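2,5-dihydroxypyridine 5,6-dioxygenase (PDB 7CN3) catalyses the iron(II)-dependent dioxygenolytic cleavage of the 2,5-dihydroxypyridine ring between carbons 5 and 6, giving N-formylmaleamate in aerobic nicotinate degradation. Local coordinates at residues C[77-82]-C[101-106]; C[167-172]-C[195-200]; C[274-279]-C[293-298]. All coordinates share one frame; numbering follows the deposited sequence.

Overall arrangement
The three contacts follow one another along the chain without touching, and their chemistry changes with their place. Interaction 1 joins two loops of the parallel-sheet part by apolar touches, is partly buried, and reaches the ligand through H105. Interaction 2 is also partly buried but reaches the surface at G170 and Q171; it links the ends of strands 164-168 and 194-197, which belong to different antiparallel sheets, and has both amide hydrogen bonds and aromatic packing. Interaction 3 is fully buried and relies on a CH-pi contact and a bridging water. Interactions 1 and 3, with centres about 26 Å apart, both touch the bound substrate, at its 5-hydroxyl oxygen and at ring carbon CD2.

Interaction 1. Residues C[77-82]-C[101-106]; sequences GDTALT and MMLLHS. With G6C (5-oxidanyl-1H-pyridin-2-one), chain M.
Apolar contacts carry most of the meeting between 77-82 and 101-106. The methyl CG2 of T79 lies 3.7 Å from S106 CB, while the hydroxyl branch faces L103, whose CD2 comes near OG1 as the two side chains cross at about a right angle. L103 spreads its branches over two partners: CD2 meets T79, and CD1 comes to 3.9 Å from CD1 of L81. The M101 chain bends at its last torsion (chi3 -52°), which brings the methyl CE against CB of A80.

Polar bonds run within each segment and set its shape. Residues 79 to 82 form a type I turn, in which OG1 of T79 accepts from the backbone N of L81, an ST turn. OG1 of T82 takes the N-H of T79 at 2.7 Å and 172°, a nearly straight bond that ties the two ends of the turn. On 101-106, OG of S106 donates to O of L103 at 2.6 Å in the carbonyl plane.

Both segments are loops of the parallel-sheet part of the chain. Residues 101-106 lead from strand 96-99 to helix 107-114, with S106 at the N-cap position, and 77-82 precede helix 85-92; L81 also packs on both helices.

Ligand contacts come from L104 and H105. H105 NE2 donates at 2.9 Å and 162° to OB, the 5-hydroxyl oxygen of the bound dihydroxypyridine substrate in its pyridone form; the oxygen lies at the imidazole edge and in its plane. ND1 is bonded to E308, which should hold the imidazole against rotation. CG of L104 covers one face of that ring, and L104 CD2 approaches CG of the ligand at 3.5 Å. H189 and E177 also bond the substrate.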
loop_
_atom_site.group_PDB
_atom_site.type_symbol
_atom_site.label_atom_id
_atom_site.label_comp_id
_atom_site.label_asym_id
_atom_site.label_seq_id
_atom_site.Cartn_x
_atom_site.Cartn_y
_atom_site.Cartn_z
ATOM N N GLY C 77 18.906 -0.127 -26.014
ATOM C CA GLY C 77 18.323 0.150 -27.310
ATOM C C GLY C 77 17.242 1.205 -27.233
ATOM O O GLY C 77 17.503 2.352 -26.852
ATOM N N ASP C 78 16.025 0.829 -27.627
ATOM C CA ASP C 78 14.870 1.684 -27.416
ATOM C C ASP C 78 14.647 1.891 -25.920
ATOM O O ASP C 78 15.080 1.089 -25.087
ATOM C CB ASP C 78 13.627 1.059 -28.064
ATOM C CG ASP C 78 13.463 1.441 -29.538
ATOM O OD1 ASP C 78 14.437 1.911 -30.165
ATOM O OD2 ASP C 78 12.346 1.261 -30.078
ATOM N N THR C 79 13.996 2.998 -25.568
ATOM C CA THR C 79 13.611 3.253 -24.180
ATOM C C THR C 79 12.128 3.606 -24.139
ATOM O O THR C 79 11.467 3.724 -25.179
ATOM C CB THR C 79 14.453 4.376 -23.545
ATOM O OG1 THR C 79 14.135 5.635 -24.153
ATOM C CG2 THR C 79 15.951 4.102 -23.701
ATOM N N ALA C 80 11.602 3.810 -22.924
ATOM C CA ALA C 80 10.216 4.265 -22.777
ATOM C C ALA C 80 9.959 5.609 -23.456
ATOM O O ALA C 80 8.796 5.959 -23.684
ATOM C CB ALA C 80 9.849 4.341 -21.295
ATOM N N LEU C 81 11.017 6.362 -23.797
ATOM C CA LEU C 81 10.905 7.632 -24.513
ATOM C C LEU C 81 10.804 7.470 -26.020
ATOM O O LEU C 81 10.338 8.397 -26.707
ATOM C CB LEU C 81 12.130 8.502 -24.233
ATOM C CG LEU C 81 12.036 9.741 -23.368
ATOM C CD1 LEU C 81 13.246 10.597 -23.628
ATOM C CD2 LEU C 81 10.759 10.499 -23.652
ATOM N N THR C 82 11.275 6.340 -26.547
ATOM C CA THR C 82 11.385 6.161 -27.990
ATOM C C THR C 82 10.017 6.301 -28.651
ATOM O O THR C 82 9.055 5.628 -28.270
ATOM C CB THR C 82 12.009 4.789 -28.287
ATOM O OG1 THR C 82 13.228 4.639 -27.537
ATOM C CG2 THR C 82 12.305 4.637 -29.761
ATOM N N MET C 101 14.845 6.255 -13.888
ATOM C CA MET C 101 14.524 5.090 -14.703
ATOM C C MET C 101 15.615 4.700 -15.693
ATOM O O MET C 101 15.606 3.551 -16.146
ATOM C CB MET C 101 13.188 5.291 -15.444
ATOM C CG MET C 101 13.161 6.313 -16.554
ATOM S SD MET C 101 11.574 6.224 -17.427
ATOM C CE MET C 101 11.518 4.499 -17.786
ATOM N N MET C 102 16.540 5.607 -16.032
ATOM C CA MET C 102 17.789 5.384 -16.764
ATOM C C MET C 102 17.631 5.488 -18.281
ATOM O O MET C 102 17.276 4.515 -18.954
ATOM C CB MET C 102 18.418 4.039 -16.395
ATOM C CG MET C 102 19.914 3.951 -16.657
ATOM S SD MET C 102 20.276 3.188 -18.234
ATOM C CE MET C 102 21.975 2.732 -17.964
ATOM N N LEU C 103 17.956 6.662 -18.823
ATOM C CA LEU C 103 17.940 6.940 -20.250
ATOM C C LEU C 103 19.331 6.930 -20.887
ATOM O O LEU C 103 19.433 7.039 -22.120
ATOM C CB LEU C 103 17.289 8.310 -20.508
ATOM C CG LEU C 103 15.824 8.602 -20.137
ATOM C CD1 LEU C 103 15.495 10.055 -20.436
ATOM C CD2 LEU C 103 14.894 7.706 -20.919
ATOM N N LEU C 104 20.397 6.827 -20.089
ATOM C CA LEU C 104 21.751 6.866 -20.637
ATOM C C LEU C 104 21.931 5.800 -21.716
ATOM O O LEU C 104 21.350 4.711 -21.640
ATOM C CB LEU C 104 22.792 6.675 -19.523
ATOM C CG LEU C 104 24.258 6.473 -19.947
ATOM C CD1 LEU C 104 24.950 7.787 -20.377
ATOM C CD2 LEU C 104 25.056 5.746 -18.851
ATOM N N HIS C 105 22.738 6.139 -22.728
ATOM C CA HIS C 105 23.050 5.317 -23.898
ATOM C C HIS C 105 21.922 5.329 -24.920
ATOM O O HIS C 105 21.818 4.394 -25.723
ATOM C CB HIS C 105 23.387 3.854 -23.550
ATOM C CG HIS C 105 24.599 3.690 -22.682
ATOM N ND1 HIS C 105 25.846 4.153 -23.044
ATOM C CD2 HIS C 105 24.755 3.096 -21.474
ATOM C CE1 HIS C 105 26.714 3.868 -22.089
ATOM N NE2 HIS C 105 26.079 3.217 -21.129
ATOM N N SER C 106 21.072 6.354 -24.914
ATOM C CA SER C 106 19.959 6.442 -25.844
ATOM C C SER C 106 20.004 7.779 -26.564
ATOM O O SER C 106 20.414 8.786 -25.978
ATOM C CB SER C 106 18.607 6.287 -25.122
ATOM O OG SER C 106 18.244 7.471 -24.420
HETATM O OB G6C M . 27.606 2.696 -18.775
HETATM C CG G6C M . 27.529 3.501 -17.679
HETATM C CD1 G6C M . 28.403 4.580 -17.605
HETATM C CD2 G6C M . 26.610 3.236 -16.668
HETATM N NE1 G6C M . 28.351 5.386 -16.546
HETATM C CE2 G6C M . 26.583 4.086 -15.574
HETATM C CZ G6C M . 27.469 5.164 -15.544
HETATM O OH G6C M . 27.457 6.032 -14.496
#

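Interaction 2. Residues C[167-172]-C[195-200]; sequences APLGQY and LFTWPN
L169 and P199, Q171 and N200, and Y172 and W198 are the closest CA pairs, 5.3 to 5.8 Å apart, where strands 164-168 and 194-197 end and the loop 169-172 wraps across 198-200. One backbone bond joins the segments: N of N200 donates to O of P168 at 3.0 Å in a nearly straight line. The same oxygen receives a CA-H...O contact from P199.

The N200 amide extends this link with its own two ends. With CG anti to the carbonyl carbon (chi1 -63°), OD1 accepts from the N of Q171 at 2.9 Å, the donor tilted 32° from the amide's carbonyl plane, and ND2 makes a weak bond to O of L169. The side chain thus bridges the loop at G170, between L169 O and Q171 N. Q171 crosses N200 obliquely, and its OE1 is held by the backbone N of E201.

Aromatic packing dominates the other end. The edge of the W198 five-membered ring points at the face of Y172, with centroids 5.9 Å apart and planes at 60°, an edge-to-face pair. CB of W198 also touches CD2 of Y172, and O of P199 sits at the edge of the tyrosine ring, 3.3 Å from CE2. Apolar touches add to these: L169 CD2 lies 3.8 Å from CG2 of T197, and the CB atoms of A167 and P199 meet. T197 OG1 finds its polar partner in O of P173.

W198 further packs on H265, a predicted iron ligand, and its side chain lies about 7 Å from the bound iron(II). Strand 194-197 pairs with 263-269 and 175-177, whereas A167 bonds to L155 in the other sheet, and L149 of helix 136-151 covers L169.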
loop_
_atom_site.group_PDB
_atom_site.type_symbol
_atom_site.label_atom_id
_atom_site.label_comp_id
_atom_site.label_asym_id
_atom_site.label_seq_id
_atom_site.Cartn_x
_atom_site.Cartn_y
_atom_site.Cartn_z
ATOM N N ALA C 167 44.932 2.476 -27.731
ATOM C CA ALA C 167 43.792 3.170 -28.320
ATOM C C ALA C 167 44.138 4.597 -28.739
ATOM O O ALA C 167 44.309 5.475 -27.881
ATOM C CB ALA C 167 42.629 3.194 -27.332
ATOM N N PRO C 168 44.236 4.874 -30.036
ATOM C CA PRO C 168 44.354 6.269 -30.480
ATOM C C PRO C 168 43.150 7.087 -30.035
ATOM O O PRO C 168 42.021 6.586 -29.959
ATOM C CB PRO C 168 44.426 6.153 -32.012
ATOM C CG PRO C 168 44.958 4.765 -32.252
ATOM C CD PRO C 168 44.369 3.922 -31.151
ATOM N N LEU C 169 43.405 8.357 -29.721
ATOM C CA LEU C 169 42.396 9.270 -29.199
ATOM C C LEU C 169 42.316 10.520 -30.077
ATOM O O LEU C 169 43.111 10.716 -31.009
ATOM C CB LEU C 169 42.700 9.661 -27.749
ATOM C CG LEU C 169 42.867 8.527 -26.748
ATOM C CD1 LEU C 169 43.193 9.095 -25.369
ATOM C CD2 LEU C 169 41.594 7.707 -26.701
ATOM N N GLY C 170 41.355 11.385 -29.752
ATOM C CA GLY C 170 41.186 12.619 -30.492
ATOM C C GLY C 170 39.809 12.762 -31.105
ATOM O O GLY C 170 39.167 13.808 -30.976
ATOM N N GLN C 171 39.333 11.698 -31.757
ATOM C CA GLN C 171 38.084 11.785 -32.505
ATOM C C GLN C 171 36.910 12.120 -31.611
ATOM O O GLN C 171 35.980 12.814 -32.042
ATOM C CB GLN C 171 37.820 10.481 -33.249
ATOM C CG GLN C 171 36.455 10.409 -33.906
ATOM C CD GLN C 171 36.364 9.305 -34.950
ATOM O OE1 GLN C 171 37.332 8.564 -35.184
ATOM N NE2 GLN C 171 35.197 9.197 -35.593
ATOM N N TYR C 172 36.942 11.658 -30.362
ATOM C CA TYR C 172 35.817 11.743 -29.453
ATOM C C TYR C 172 36.179 12.533 -28.201
ATOM O O TYR C 172 37.342 12.560 -27.785
ATOM C CB TYR C 172 35.333 10.337 -29.066
ATOM C CG TYR C 172 34.762 9.586 -30.242
ATOM C CD1 TYR C 172 33.527 9.948 -30.787
ATOM C CD2 TYR C 172 35.454 8.527 -30.824
ATOM C CE1 TYR C 172 32.994 9.273 -31.871
ATOM C CE2 TYR C 172 34.927 7.838 -31.915
ATOM C CZ TYR C 172 33.693 8.221 -32.430
ATOM O OH TYR C 172 33.160 7.561 -33.511
ATOM N N LEU C 195 36.112 9.022 -15.206
ATOM C CA LEU C 195 36.084 9.727 -16.482
ATOM C C LEU C 195 36.448 8.760 -17.591
ATOM O O LEU C 195 37.125 7.753 -17.355
ATOM C CB LEU C 195 37.041 10.931 -16.482
ATOM C CG LEU C 195 38.522 10.686 -16.773
ATOM C CD1 LEU C 195 39.179 11.962 -17.209
ATOM C CD2 LEU C 195 39.222 10.122 -15.547
ATOM N N PHE C 196 36.019 9.082 -18.814
ATOM C CA PHE C 196 36.329 8.205 -19.944
ATOM C C PHE C 196 36.225 8.984 -21.248
ATOM O O PHE C 196 35.762 10.124 -21.280
ATOM C CB PHE C 196 35.390 6.995 -19.974
ATOM C CG PHE C 196 33.949 7.367 -19.773
ATOM C CD1 PHE C 196 33.161 7.738 -20.854
ATOM C CD2 PHE C 196 33.391 7.388 -18.500
ATOM C CE1 PHE C 196 31.828 8.099 -20.672
ATOM C CE2 PHE C 196 32.069 7.737 -18.316
ATOM C CZ PHE C 196 31.288 8.104 -19.410
ATOM N N THR C 197 36.697 8.350 -22.320
ATOM C CA THR C 197 36.464 8.782 -23.690
ATOM C C THR C 197 36.244 7.519 -24.527
ATOM O O THR C 197 36.106 6.420 -23.988
ATOM C CB THR C 197 37.623 9.656 -24.206
ATOM O OG1 THR C 197 37.306 10.158 -25.515
ATOM C CG2 THR C 197 38.903 8.861 -24.300
ATOM N N TRP C 198 36.225 7.668 -25.856
ATOM C CA TRP C 198 36.120 6.563 -26.803
ATOM C C TRP C 198 37.348 6.553 -27.695
ATOM O O TRP C 198 37.903 7.611 -27.977
ATOM C CB TRP C 198 34.868 6.677 -27.692
ATOM C CG TRP C 198 33.595 6.387 -26.985
ATOM C CD1 TRP C 198 32.815 5.269 -27.116
ATOM C CD2 TRP C 198 32.941 7.219 -26.020
ATOM N NE1 TRP C 198 31.718 5.361 -26.303
ATOM C CE2 TRP C 198 31.771 6.550 -25.618
ATOM C CE3 TRP C 198 33.223 8.472 -25.471
ATOM C CZ2 TRP C 198 30.888 7.087 -24.678
ATOM C CZ3 TRP C 198 32.347 9.003 -24.545
ATOM C CH2 TRP C 198 31.193 8.310 -24.155
ATOM N N PRO C 199 37.801 5.381 -28.146
ATOM C CA PRO C 199 38.897 5.334 -29.123
ATOM C C PRO C 199 38.434 5.789 -30.497
ATOM O O PRO C 199 37.254 5.703 -30.839
ATOM C CB PRO C 199 39.283 3.853 -29.150
ATOM C CG PRO C 199 37.930 3.168 -28.904
ATOM C CD PRO C 199 37.259 4.041 -27.858
ATOM N N ASN C 200 39.394 6.261 -31.302
ATOM C CA ASN C 200 39.099 6.561 -32.699
ATOM C C ASN C 200 38.492 5.333 -33.371
ATOM O O ASN C 200 38.804 4.189 -33.018
ATOM C CB ASN C 200 40.361 6.999 -33.453
ATOM C CG ASN C 200 40.970 8.291 -32.906
ATOM O OD1 ASN C 200 40.366 8.995 -32.096
ATOM N ND2 ASN C 200 42.182 8.589 -33.336
#

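Interaction 3. Residues C[274-279]-C[293-298]. With G6C (5-oxidanyl-1H-pyridin-2-one), chain M.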
loop_
_atom_site.group_PDB
_atom_site.type_symbol
_atom_site.label_atom_id
_atom_site.label_comp_id
_atom_site.label_asym_id
_atom_site.label_seq_id
_atom_site.Cartn_x
_atom_site.Cartn_y
_atom_site.Cartn_z
ATOM N N ALA C 274 34.180 4.445 -3.580
ATOM C CA ALA C 274 33.749 3.217 -4.226
ATOM C C ALA C 274 34.765 2.120 -3.938
ATOM O O ALA C 274 35.937 2.389 -3.668
ATOM C CB ALA C 274 33.597 3.425 -5.733
ATOM N N GLN C 275 34.309 0.873 -3.982
ATOM C CA GLN C 275 35.131 -0.235 -3.514
ATOM C C GLN C 275 34.952 -1.442 -4.427
ATOM O O GLN C 275 33.821 -1.834 -4.735
ATOM C CB GLN C 275 34.777 -0.611 -2.052
ATOM C CG GLN C 275 35.260 0.393 -0.979
ATOM C CD GLN C 275 36.787 0.506 -0.881
ATOM O OE1 GLN C 275 37.486 -0.488 -0.695
ATOM N NE2 GLN C 275 37.303 1.728 -0.984
ATOM N N TRP C 276 36.076 -2.033 -4.829
ATOM C CA TRP C 276 36.058 -3.232 -5.661
ATOM C C TRP C 276 35.388 -4.400 -4.939
ATOM O O TRP C 276 34.766 -5.243 -5.590
ATOM C CB TRP C 276 37.499 -3.580 -6.094
ATOM C CG TRP C 276 37.716 -4.995 -6.572
ATOM C CD1 TRP C 276 37.336 -5.528 -7.779
ATOM C CD2 TRP C 276 38.346 -6.067 -5.843
ATOM N NE1 TRP C 276 37.701 -6.856 -7.845
ATOM C CE2 TRP C 276 38.309 -7.211 -6.666
ATOM C CE3 TRP C 276 38.941 -6.162 -4.581
ATOM C CZ2 TRP C 276 38.854 -8.434 -6.268
ATOM C CZ3 TRP C 276 39.455 -7.373 -4.181
ATOM C CH2 TRP C 276 39.415 -8.496 -5.023
ATOM N N THR C 277 35.446 -4.440 -3.602
ATOM C CA THR C 277 34.805 -5.522 -2.853
ATOM C C THR C 277 33.297 -5.357 -2.696
ATOM O O THR C 277 32.640 -6.321 -2.305
ATOM C CB THR C 277 35.402 -5.662 -1.442
ATOM O OG1 THR C 277 35.420 -4.382 -0.790
ATOM C CG2 THR C 277 36.806 -6.238 -1.503
ATOM N N ALA C 278 32.736 -4.178 -2.989
ATOM C CA ALA C 278 31.334 -3.912 -2.655
ATOM C C ALA C 278 30.381 -4.860 -3.385
ATOM O O ALA C 278 29.383 -5.315 -2.812
ATOM C CB ALA C 278 30.977 -2.445 -2.968
ATOM N N MET C 279 30.655 -5.139 -4.660
ATOM C CA MET C 279 29.777 -6.003 -5.452
ATOM C C MET C 279 29.481 -7.318 -4.737
ATOM O O MET C 279 28.354 -7.823 -4.793
ATOM C CB MET C 279 30.411 -6.268 -6.821
ATOM C CG MET C 279 29.479 -6.920 -7.808
ATOM S SD MET C 279 30.239 -7.214 -9.411
ATOM C CE MET C 279 31.276 -8.662 -9.058
ATOM N N ARG C 293 32.250 0.237 -11.301
ATOM C CA ARG C 293 32.637 1.163 -12.366
ATOM C C ARG C 293 33.598 2.247 -11.886
ATOM O O ARG C 293 34.464 2.696 -12.650
ATOM C CB ARG C 293 31.397 1.815 -12.975
ATOM C CG ARG C 293 30.648 0.900 -13.896
ATOM C CD ARG C 293 29.445 1.583 -14.523
ATOM N NE ARG C 293 28.720 0.605 -15.334
ATOM C CZ ARG C 293 27.778 -0.206 -14.858
ATOM N NH1 ARG C 293 27.423 -0.141 -13.585
ATOM N NH2 ARG C 293 27.189 -1.067 -15.657
ATOM N N ALA C 294 33.459 2.706 -10.652
ATOM C CA ALA C 294 34.107 3.948 -10.263
ATOM C C ALA C 294 35.373 3.765 -9.433
ATOM O O ALA C 294 36.083 4.743 -9.235
ATOM C CB ALA C 294 33.127 4.836 -9.476
ATOM N N PHE C 295 35.678 2.566 -8.938
ATOM C CA PHE C 295 36.642 2.481 -7.841
ATOM C C PHE C 295 38.043 2.938 -8.254
ATOM O O PHE C 295 38.490 2.772 -9.398
ATOM C CB PHE C 295 36.667 1.070 -7.218
ATOM C CG PHE C 295 37.270 -0.027 -8.080
ATOM C CD1 PHE C 295 38.622 -0.344 -7.987
ATOM C CD2 PHE C 295 36.458 -0.827 -8.881
ATOM C CE1 PHE C 295 39.156 -1.390 -8.735
ATOM C CE2 PHE C 295 36.981 -1.872 -9.622
ATOM C CZ PHE C 295 38.332 -2.158 -9.554
ATOM N N TYR C 296 38.709 3.550 -7.292
ATOM C CA TYR C 296 39.925 4.317 -7.517
ATOM C C TYR C 296 40.998 3.460 -8.178
ATOM O O TYR C 296 41.360 2.392 -7.676
ATOM C CB TYR C 296 40.402 4.861 -6.167
ATOM C CG TYR C 296 41.536 5.862 -6.162
ATOM C CD1 TYR C 296 41.291 7.223 -6.347
ATOM C CD2 TYR C 296 42.852 5.456 -5.886
ATOM C CE1 TYR C 296 42.318 8.157 -6.279
ATOM C CE2 TYR C 296 43.889 6.388 -5.811
ATOM C CZ TYR C 296 43.614 7.729 -6.026
ATOM O OH TYR C 296 44.628 8.641 -5.984
ATOM N N GLY C 297 41.481 3.917 -9.327
ATOM C CA GLY C 297 42.543 3.237 -10.016
ATOM C C GLY C 297 42.153 2.107 -10.944
ATOM O O GLY C 297 43.048 1.489 -11.514
ATOM N N ASN C 298 40.865 1.796 -11.123
ATOM C CA ASN C 298 40.558 0.752 -12.101
ATOM C C ASN C 298 40.829 1.238 -13.528
ATOM O O ASN C 298 40.945 2.431 -13.791
ATOM C CB ASN C 298 39.109 0.240 -11.946
ATOM C CG ASN C 298 38.009 1.195 -12.512
ATOM O OD1 ASN C 298 38.271 2.223 -13.117
ATOM N ND2 ASN C 298 36.745 0.822 -12.263
HETATM O OB G6C M . 27.606 2.696 -18.775
HETATM C CG G6C M . 27.529 3.501 -17.679
HETATM C CD1 G6C M . 28.403 4.580 -17.605
HETATM C CD2 G6C M . 26.610 3.236 -16.668
HETATM N NE1 G6C M . 28.351 5.386 -16.546
HETATM C CE2 G6C M . 26.583 4.086 -15.574
HETATM C CZ G6C M . 27.469 5.164 -15.544
HETATM O OH G6C M . 27.457 6.032 -14.496
HETATM O O HOH W 1 38.531 2.462 -4.190
#
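CH-pi packing joins 274-279 and 293-298. CB of W276 sits 3.7 Å from the centroid of the F295 ring and only 6° off its normal, while the indole lies alongside, its five-membered ring inclined at 52° to the phenyl plane. N298 CB covers the opposite face, offset toward the rim, so both sides of the ring meet a methylene. With an alanine in place of this phenylalanine, W276 CB is likely to lose its aromatic partner and a gap to open beside N298 CB.

A274 adds apolar contacts, its CB lying 4.0 Å from CB of A294 and close to F295 CA.

F295 is where the chain leaves helix 290-294, and its type II turn to N298 leads into strand 299-303. Residues 275-278 form a type I turn at a subunit interface, where W276 packs on F243 of the second subunit.

Among polar links, a water donates to A274 O at 2.6 Å and accepts from Y296 N. N298 ND2 reaches R293 O from above the carbonyl plane. CD2 of the substrate lies over one face of the R293 guanidinium, 3.6 Å from NE, which forms a salt bridge with D320, a predicted iron ligand.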